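Long-range contacts in sugar ABC transporter (Agrobacterium radiobacter, PDB 4RXT), which probably binds a pentose sugar in the periplasm for an ABC importer, and is seen here holding arabinopyranose between its two lobes: residues Ile10-Thr15 / Val67-Glu72; Trp19-Ala24 / Gln247-Met252; Ile90-Gly95 / Ser103-Asp108. One frame throughout, in Å; residues are numbered along the deposited sequence.

Interaction 1: Ile10-Thr15 / Val67-Glu72; sequences IVKDTT and VISPTE. With ARA (alpha-L-arabinopyranose), chain B.
Ile10 and Ile68 pair in parallel on neighbouring strands, 9-11 and 66-68, of the N-terminal lobe's sheet in a periplasmic binding protein, and the chain beyond them runs on into the sugar pocket at the carboxyl ends of the strands. Two backbone bonds set the register: Ile10 N donates to Val67 O at 2.8 Å, and Ser69 N to Ile10 O at 3.0 Å. On the face that the two isoleucines share, facing helix 48-60, Ile10 CB rests on Ile68 CG1, and the two branched chains cross at a slant.

Past the bridge, Ser69 turns its hydroxyl back across the gap. OG stands between its own backbone N and carbonyl carbon (chi1 62°), which brings it 3.3 Å from Val11 CA and lets it add a weak bond to Ile10 O.

Lys12 carries the contact from there to the ligand. Its CB lies near Thr71 OG1; CG, placed opposite the carbonyl carbon by a chi1 of -60°, fits beside the Ser69 carbonyl oxygen and hydroxyl. CD then passes obliquely over Thr71, with OG1 3.6 Å from it, although that hydroxyl's hydrogen bond goes to Glu45 O. CE comes 3.3 Å from Pro70 O, and the straight chain delivers NZ to the sugar. The indole of Trp19 also packs against this lysine. Asp93 makes a long, weak ion pair with NZ and the Glu45 side chain is also near, which would probably favour the charged form.

At the tip, NZ gives one bond to ARA O3 at 3.0 Å and another to water 1, whose oxygen lies 2.7 Å from NZ.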
# COMPACT_ATOMS: atom_id res chain seq x y z
N ILE A 10 4.27 14.05 -3.61
CA ILE A 10 4.05 13.36 -4.87
C ILE A 10 3.63 11.95 -4.53
O ILE A 10 4.41 11.15 -4.01
CB ILE A 10 5.34 13.32 -5.75
CG1 ILE A 10 5.84 14.74 -5.99
CG2 ILE A 10 5.07 12.59 -7.07
CD1 ILE A 10 7.22 14.81 -6.61
N VAL A 11 2.38 11.64 -4.82
CA VAL A 11 1.82 10.32 -4.56
C VAL A 11 1.84 9.47 -5.82
O VAL A 11 2.13 9.98 -6.91
CB VAL A 11 0.42 10.39 -3.97
CG1 VAL A 11 0.46 11.12 -2.62
CG2 VAL A 11 -0.54 11.08 -4.95
N LYS A 12 1.59 8.16 -5.68
CA LYS A 12 1.60 7.27 -6.87
C LYS A 12 0.41 7.51 -7.80
O LYS A 12 0.50 7.28 -8.99
CB LYS A 12 1.60 5.79 -6.46
CG LYS A 12 2.76 5.33 -5.61
CD LYS A 12 2.78 3.83 -5.50
CE LYS A 12 3.88 3.31 -4.60
NZ LYS A 12 3.94 1.82 -4.69
N ASP A 13 -0.77 7.85 -7.23
CA ASP A 13 -2.00 7.91 -8.03
C ASP A 13 -3.03 8.73 -7.27
O ASP A 13 -3.57 8.29 -6.26
CB ASP A 13 -2.53 6.49 -8.31
CG ASP A 13 -3.86 6.47 -9.14
OD1 ASP A 13 -4.47 7.53 -9.38
OD2 ASP A 13 -4.32 5.37 -9.51
N THR A 14 -3.31 9.92 -7.78
CA THR A 14 -4.24 10.85 -7.11
C THR A 14 -5.71 10.41 -7.10
O THR A 14 -6.49 10.98 -6.35
CB THR A 14 -4.16 12.25 -7.74
OG1 THR A 14 -4.54 12.17 -9.13
CG2 THR A 14 -2.75 12.86 -7.58
N THR A 15 -6.06 9.43 -7.93
CA THR A 15 -7.43 8.91 -8.02
C THR A 15 -7.75 7.78 -7.04
O THR A 15 -8.88 7.34 -6.95
CB THR A 15 -7.73 8.40 -9.45
OG1 THR A 15 -7.03 7.17 -9.70
CG2 THR A 15 -7.34 9.43 -10.51
N VAL A 67 8.29 15.39 -0.51
CA VAL A 67 7.85 14.09 -0.02
C VAL A 67 7.36 13.29 -1.21
O VAL A 67 6.58 13.78 -2.01
CB VAL A 67 6.72 14.19 1.03
CG1 VAL A 67 6.24 12.80 1.48
CG2 VAL A 67 7.19 15.01 2.22
N ILE A 68 7.84 12.06 -1.34
CA ILE A 68 7.43 11.21 -2.45
C ILE A 68 7.19 9.77 -2.03
O ILE A 68 7.92 9.23 -1.20
CB ILE A 68 8.45 11.27 -3.62
CG1 ILE A 68 8.02 10.46 -4.84
CG2 ILE A 68 9.86 10.85 -3.18
CD1 ILE A 68 8.74 10.81 -6.12
N SER A 69 6.16 9.17 -2.66
CA SER A 69 5.94 7.70 -2.61
C SER A 69 6.39 7.13 -3.96
O SER A 69 5.62 7.11 -4.88
CB SER A 69 4.46 7.36 -2.35
OG SER A 69 3.67 7.86 -3.41
N PRO A 70 7.64 6.65 -4.03
CA PRO A 70 8.13 6.17 -5.31
C PRO A 70 7.29 5.04 -5.88
O PRO A 70 7.09 4.03 -5.23
CB PRO A 70 9.55 5.69 -5.01
CG PRO A 70 9.95 6.37 -3.74
CD PRO A 70 8.67 6.60 -2.98
N THR A 71 6.85 5.19 -7.13
CA THR A 71 5.92 4.26 -7.69
C THR A 71 6.51 2.92 -8.12
O THR A 71 5.86 1.89 -8.06
CB THR A 71 5.05 4.92 -8.77
OG1 THR A 71 3.85 4.14 -8.93
CG2 THR A 71 5.82 5.05 -10.06
N GLU A 72 7.79 2.91 -8.51
CA GLU A 72 8.45 1.70 -8.98
C GLU A 72 9.87 1.81 -8.37
O GLU A 72 10.50 2.87 -8.41
CB GLU A 72 8.46 1.68 -10.53
CG GLU A 72 8.51 0.31 -11.24
CD GLU A 72 9.91 -0.22 -11.56
OE1 GLU A 72 10.91 0.47 -11.38
OE2 GLU A 72 10.00 -1.38 -12.01
C1 ARA B . -1.27 0.68 -0.90
C2 ARA B . 0.26 0.54 -1.03
C3 ARA B . 0.76 1.43 -2.15
C4 ARA B . -0.02 1.19 -3.45
C5 ARA B . -1.25 0.42 -3.22
O1 ARA B . -1.42 -0.59 -0.28
O2 ARA B . 0.91 0.93 0.20
O3 ARA B . 2.18 1.24 -2.27
O4 ARA B . 0.66 0.30 -4.35
O5 ARA B . -2.03 0.85 -2.09
O HOH W 1 2.96 0.83 -7.00

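Interaction 2: Trp19-Ala24 / Gln247-Met252; sequences WQIVLA and QDPYRM. With ARA (alpha-L-arabinopyranose), chain B.
Next to the sugar pocket, which Trp19 and Gln247 help to line, two helices approach by their N-terminal turns, helix 17-33 of the N-terminal lobe and helix 249-264, which follows closely on the ligand-binding Gln247. Val22 and Tyr250 mark the nearest approach of the backbones, and no hydrogen bond joins the two segments.

Pro249, in the first turn of its helix, presents its ring to two side chains. CB meets Val22 CG2 at 3.5 Å, tighter than an ordinary carbon contact, with the valine and the proline ring crossing at about a right angle. CG meets Ile21 CG2 at 3.7 Å. A chi1 of -63° puts the isoleucine's CG1 anti to the carbonyl carbon and leaves CG2 anti to the backbone N, facing Pro249 and Tyr250; this methyl also touches Tyr250 CB and lies 3.5 Å from Tyr250 N. The tyrosine ring reaches helix 17-33 at Ala24, with Tyr250 CE1 3.8 Å from Ala24 C. Val22 CA also directs its hydrogen at Pro249 O, a CA-H...O contact.

Asp248 caps the second helix: its OD1 accepts from Arg251 N at 3.3 Å, the donor standing well above the carboxylate plane. Just ahead of it, the extended side chain of Gln247 sends NE2 to ARA O2 at 3.1 Å in an almost straight bond (170°), while its amide is also tied to Asp227 through NE2 and to Thr107 through OE1. From the other helix, Trp19 brings CZ2 to within 3.7 Å of ARA C3, and its NE1 is bonded to Glu45.

Contacts between the helices are mainly apolar, whereas the polar groups at the ligand end bond the sugar, Asp227, Glu45 and Thr107; three bonds on the Gln247 amide fix which end faces the sugar as donor.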
# COMPACT_ATOMS: atom_id res chain seq x y z
N TRP A 19 -4.29 6.96 -1.54
CA TRP A 19 -3.44 8.16 -1.72
C TRP A 19 -4.14 9.44 -1.32
O TRP A 19 -3.50 10.38 -0.91
CB TRP A 19 -2.86 8.26 -3.15
CG TRP A 19 -1.93 7.13 -3.42
CD1 TRP A 19 -2.15 6.08 -4.23
CD2 TRP A 19 -0.74 6.85 -2.70
NE1 TRP A 19 -1.14 5.16 -4.11
CE2 TRP A 19 -0.25 5.62 -3.17
CE3 TRP A 19 -0.03 7.52 -1.71
CZ2 TRP A 19 0.90 5.08 -2.69
CZ3 TRP A 19 1.12 6.98 -1.24
CH2 TRP A 19 1.56 5.78 -1.72
N GLN A 20 -5.46 9.45 -1.45
CA GLN A 20 -6.25 10.60 -0.97
C GLN A 20 -6.18 10.74 0.56
O GLN A 20 -6.18 11.85 1.09
CB GLN A 20 -7.69 10.51 -1.46
CG GLN A 20 -7.74 10.73 -2.96
CD GLN A 20 -8.99 10.22 -3.65
OE1 GLN A 20 -9.94 9.75 -3.00
NE2 GLN A 20 -8.99 10.28 -4.99
N ILE A 21 -6.02 9.64 1.26
CA ILE A 21 -5.82 9.68 2.73
C ILE A 21 -4.46 10.30 3.02
O ILE A 21 -4.32 11.18 3.84
CB ILE A 21 -5.92 8.31 3.41
CG1 ILE A 21 -7.33 7.70 3.25
CG2 ILE A 21 -5.59 8.45 4.91
CD1 ILE A 21 -7.39 6.21 3.59
N VAL A 22 -3.42 9.81 2.32
CA VAL A 22 -2.06 10.40 2.42
C VAL A 22 -2.10 11.91 2.17
O VAL A 22 -1.53 12.70 2.93
CB VAL A 22 -1.08 9.73 1.45
CG1 VAL A 22 0.28 10.43 1.48
CG2 VAL A 22 -0.96 8.25 1.74
N LEU A 23 -2.79 12.32 1.10
CA LEU A 23 -2.89 13.74 0.76
C LEU A 23 -3.66 14.56 1.81
O LEU A 23 -3.28 15.67 2.11
CB LEU A 23 -3.53 13.93 -0.63
CG LEU A 23 -2.71 13.48 -1.83
CD1 LEU A 23 -3.56 13.66 -3.09
CD2 LEU A 23 -1.38 14.21 -1.93
N ALA A 24 -4.72 13.97 2.37
CA ALA A 24 -5.39 14.59 3.48
C ALA A 24 -4.45 14.85 4.69
O ALA A 24 -4.48 15.94 5.32
CB ALA A 24 -6.62 13.78 3.87
N GLN A 247 -2.83 -0.07 7.04
CA GLN A 247 -1.65 0.75 7.25
C GLN A 247 -2.06 2.08 7.86
O GLN A 247 -3.22 2.26 8.22
CB GLN A 247 -1.00 0.99 5.89
CG GLN A 247 -0.63 -0.26 5.10
CD GLN A 247 0.09 0.10 3.83
OE1 GLN A 247 1.32 0.34 3.81
NE2 GLN A 247 -0.66 0.19 2.74
N ASP A 248 -1.13 3.03 7.96
CA ASP A 248 -1.42 4.40 8.44
C ASP A 248 -1.02 5.45 7.39
O ASP A 248 -0.09 6.24 7.60
CB ASP A 248 -0.76 4.71 9.80
CG ASP A 248 -1.43 5.87 10.54
OD1 ASP A 248 -2.24 6.60 9.94
OD2 ASP A 248 -1.06 6.05 11.73
N PRO A 249 -1.75 5.49 6.27
CA PRO A 249 -1.43 6.45 5.25
C PRO A 249 -1.57 7.91 5.70
O PRO A 249 -0.79 8.74 5.26
CB PRO A 249 -2.43 6.14 4.11
CG PRO A 249 -3.54 5.36 4.78
CD PRO A 249 -2.78 4.56 5.82
N TYR A 250 -2.56 8.22 6.55
CA TYR A 250 -2.72 9.60 7.05
C TYR A 250 -1.44 10.08 7.72
O TYR A 250 -0.94 11.17 7.44
CB TYR A 250 -3.89 9.70 8.01
CG TYR A 250 -4.23 11.13 8.39
CD1 TYR A 250 -5.12 11.85 7.63
CD2 TYR A 250 -3.64 11.74 9.50
CE1 TYR A 250 -5.48 13.16 7.97
CE2 TYR A 250 -3.95 13.04 9.86
CZ TYR A 250 -4.87 13.76 9.10
OH TYR A 250 -5.18 15.05 9.48
N ARG A 251 -0.87 9.23 8.58
CA ARG A 251 0.38 9.58 9.26
C ARG A 251 1.55 9.71 8.29
O ARG A 251 2.37 10.59 8.46
CB ARG A 251 0.70 8.57 10.36
CG ARG A 251 2.02 8.84 11.06
CD ARG A 251 2.36 7.79 12.06
NE ARG A 251 3.60 8.12 12.74
CZ ARG A 251 4.24 7.29 13.56
NH1 ARG A 251 3.75 6.08 13.80
NH2 ARG A 251 5.35 7.68 14.15
N MET A 252 1.64 8.81 7.31
CA MET A 252 2.68 8.94 6.28
C MET A 252 2.65 10.35 5.64
O MET A 252 3.70 10.99 5.44
CB MET A 252 2.61 7.83 5.21
CG MET A 252 3.02 6.43 5.68
SD MET A 252 2.77 5.25 4.27
CE MET A 252 1.91 3.92 5.13
C1 ARA B . -1.27 0.68 -0.90
C2 ARA B . 0.26 0.54 -1.03
C3 ARA B . 0.76 1.43 -2.15
C4 ARA B . -0.02 1.19 -3.45
C5 ARA B . -1.25 0.42 -3.22
O1 ARA B . -1.42 -0.59 -0.28
O2 ARA B . 0.91 0.93 0.20
O3 ARA B . 2.18 1.24 -2.27
O4 ARA B . 0.66 0.30 -4.35
O5 ARA B . -2.03 0.85 -2.09

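Interaction 3: Ile90-Gly95 / Ser103-Asp108; sequences IGIDSG and SFLTTD. With ARA (alpha-L-arabinopyranose), chain B.
Parallel strand pairing joins 89-92 to 103-106 inside the N-terminal lobe's sheet, and the turn after the first strand delivers Asp93 to the sugar. Three backbone bonds of 2.9 Å link the pair: Gly91 N to Ser103 O, Leu105 N to Gly91 O, and Asp93 N to Leu105 O. On the face bearing Ile90, Ile92 and Leu105, Leu105 CD1 touches Ile90 CG2, and its CB lies near Ile92 CG2.

On the other face Phe104 lies flat over glycine backbone: Gly91 CA makes a CH-pi contact 3.9 Å from the ring centroid. The rim of the ring points to Ser94, with CZ 3.2 Å from Ser94 O.

Asp93, its CG opposite the backbone N (chi1 -178°), leaves the strand pair to take two neighbouring hydroxyls of the sugar. ARA O2 donates to OD1 at 2.5 Å; ARA O3 donates to OD2 at a separation, also 2.5 Å, that is unusually short and whose exact length is uncertain. Tyr18 OH also bonds OD1. Water 2 lies between Asp93 O and Thr107 N, accepting from the latter. A carboxylate gripping adjacent sugar hydroxyls from a loop at the carboxyl end of a parallel strand is familiar from sugar-binding periplasmic proteins, and consistent with this family.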
# COMPACT_ATOMS: atom_id res chain seq x y z
N ILE A 90 12.18 13.21 1.17
CA ILE A 90 11.65 12.36 2.22
C ILE A 90 10.76 11.33 1.51
O ILE A 90 9.86 11.68 0.73
CB ILE A 90 10.85 13.19 3.26
CG1 ILE A 90 11.80 13.97 4.21
CG2 ILE A 90 9.90 12.31 4.04
CD1 ILE A 90 12.71 14.99 3.52
N GLY A 91 11.02 10.05 1.78
CA GLY A 91 10.23 8.96 1.18
C GLY A 91 9.12 8.45 2.08
O GLY A 91 9.23 8.47 3.31
N ILE A 92 8.04 8.02 1.43
CA ILE A 92 6.96 7.33 2.13
C ILE A 92 6.52 6.07 1.36
O ILE A 92 6.68 5.97 0.13
CB ILE A 92 5.74 8.25 2.44
CG1 ILE A 92 5.10 8.78 1.17
CG2 ILE A 92 6.16 9.38 3.37
CD1 ILE A 92 3.72 9.39 1.41
N ASP A 93 5.97 5.12 2.12
CA ASP A 93 5.16 4.00 1.58
C ASP A 93 5.87 2.86 0.87
O ASP A 93 5.50 1.71 1.07
CB ASP A 93 3.97 4.54 0.75
CG ASP A 93 3.07 3.42 0.23
OD1 ASP A 93 2.20 2.97 1.01
OD2 ASP A 93 3.29 2.98 -0.92
N SER A 94 6.84 3.17 -0.01
CA SER A 94 7.29 2.21 -1.00
C SER A 94 8.69 2.61 -1.40
O SER A 94 8.94 3.75 -1.71
CB SER A 94 6.34 2.23 -2.22
OG SER A 94 6.57 1.18 -3.14
N GLY A 95 9.63 1.68 -1.37
CA GLY A 95 11.04 2.01 -1.52
C GLY A 95 11.48 2.32 -2.94
O GLY A 95 10.77 2.06 -3.91
N SER A 103 14.80 10.76 5.14
CA SER A 103 13.98 9.97 6.05
C SER A 103 13.03 9.16 5.23
O SER A 103 12.79 9.47 4.05
CB SER A 103 13.21 10.85 7.05
OG SER A 103 12.55 10.10 8.06
N PHE A 104 12.48 8.12 5.85
CA PHE A 104 11.54 7.24 5.19
C PHE A 104 10.48 6.77 6.18
O PHE A 104 10.81 6.21 7.23
CB PHE A 104 12.25 6.02 4.55
CG PHE A 104 11.60 5.58 3.27
CD1 PHE A 104 10.41 4.87 3.29
CD2 PHE A 104 12.12 5.99 2.02
CE1 PHE A 104 9.81 4.50 2.12
CE2 PHE A 104 11.48 5.65 0.84
CZ PHE A 104 10.33 4.89 0.90
N LEU A 105 9.21 6.98 5.83
CA LEU A 105 8.08 6.62 6.70
C LEU A 105 7.24 5.59 5.95
O LEU A 105 6.78 5.85 4.82
CB LEU A 105 7.23 7.83 7.04
CG LEU A 105 7.89 8.98 7.81
CD1 LEU A 105 8.54 9.98 6.87
CD2 LEU A 105 6.84 9.65 8.69
N THR A 106 7.07 4.42 6.53
CA THR A 106 6.49 3.29 5.81
C THR A 106 6.00 2.18 6.73
O THR A 106 6.51 2.00 7.83
CB THR A 106 7.51 2.71 4.79
OG1 THR A 106 6.90 1.68 4.00
CG2 THR A 106 8.75 2.15 5.47
N THR A 107 5.01 1.43 6.24
CA THR A 107 4.76 0.11 6.78
C THR A 107 6.02 -0.77 6.60
O THR A 107 6.77 -0.61 5.63
CB THR A 107 3.57 -0.53 6.02
OG1 THR A 107 2.47 0.39 6.09
CG2 THR A 107 3.17 -1.92 6.57
N ASP A 108 6.24 -1.71 7.52
CA ASP A 108 7.17 -2.81 7.31
C ASP A 108 6.42 -3.79 6.39
O ASP A 108 5.63 -4.61 6.81
CB ASP A 108 7.55 -3.44 8.66
CG ASP A 108 8.50 -4.64 8.52
OD1 ASP A 108 8.66 -5.26 7.39
OD2 ASP A 108 9.06 -4.99 9.59
C1 ARA B . -1.27 0.68 -0.90
C2 ARA B . 0.26 0.54 -1.03
C3 ARA B . 0.76 1.43 -2.15
C4 ARA B . -0.02 1.19 -3.45
C5 ARA B . -1.25 0.42 -3.22
O1 ARA B . -1.42 -0.59 -0.28
O2 ARA B . 0.91 0.93 0.20
O3 ARA B . 2.18 1.24 -2.27
O4 ARA B . 0.66 0.30 -4.35
O5 ARA B . -2.03 0.85 -2.09
O HOH W 2 3.81 1.14 3.32

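Overall arrangement
From the N terminus, strand 9-11 leads through Lys12 into helix 17-33, so interactions 1 and 2 start almost together and touch through Thr14 and Gln20. Interaction 1 closes a loop of 51 residues at strand 66-68. The next strand in the sheet is 89-92, where interaction 3 begins, closing only a short loop at 103-106. Interaction 2 closes last, at 247-252, after the chain has built most of the other lobe: it crosses interaction 1 and encloses interaction 3. Interactions 1 and 3 thus join four strands of one sheet, interaction 2 packs the returning helix 249-264 against helix 17-33, and all three meet at the arabinopyranose.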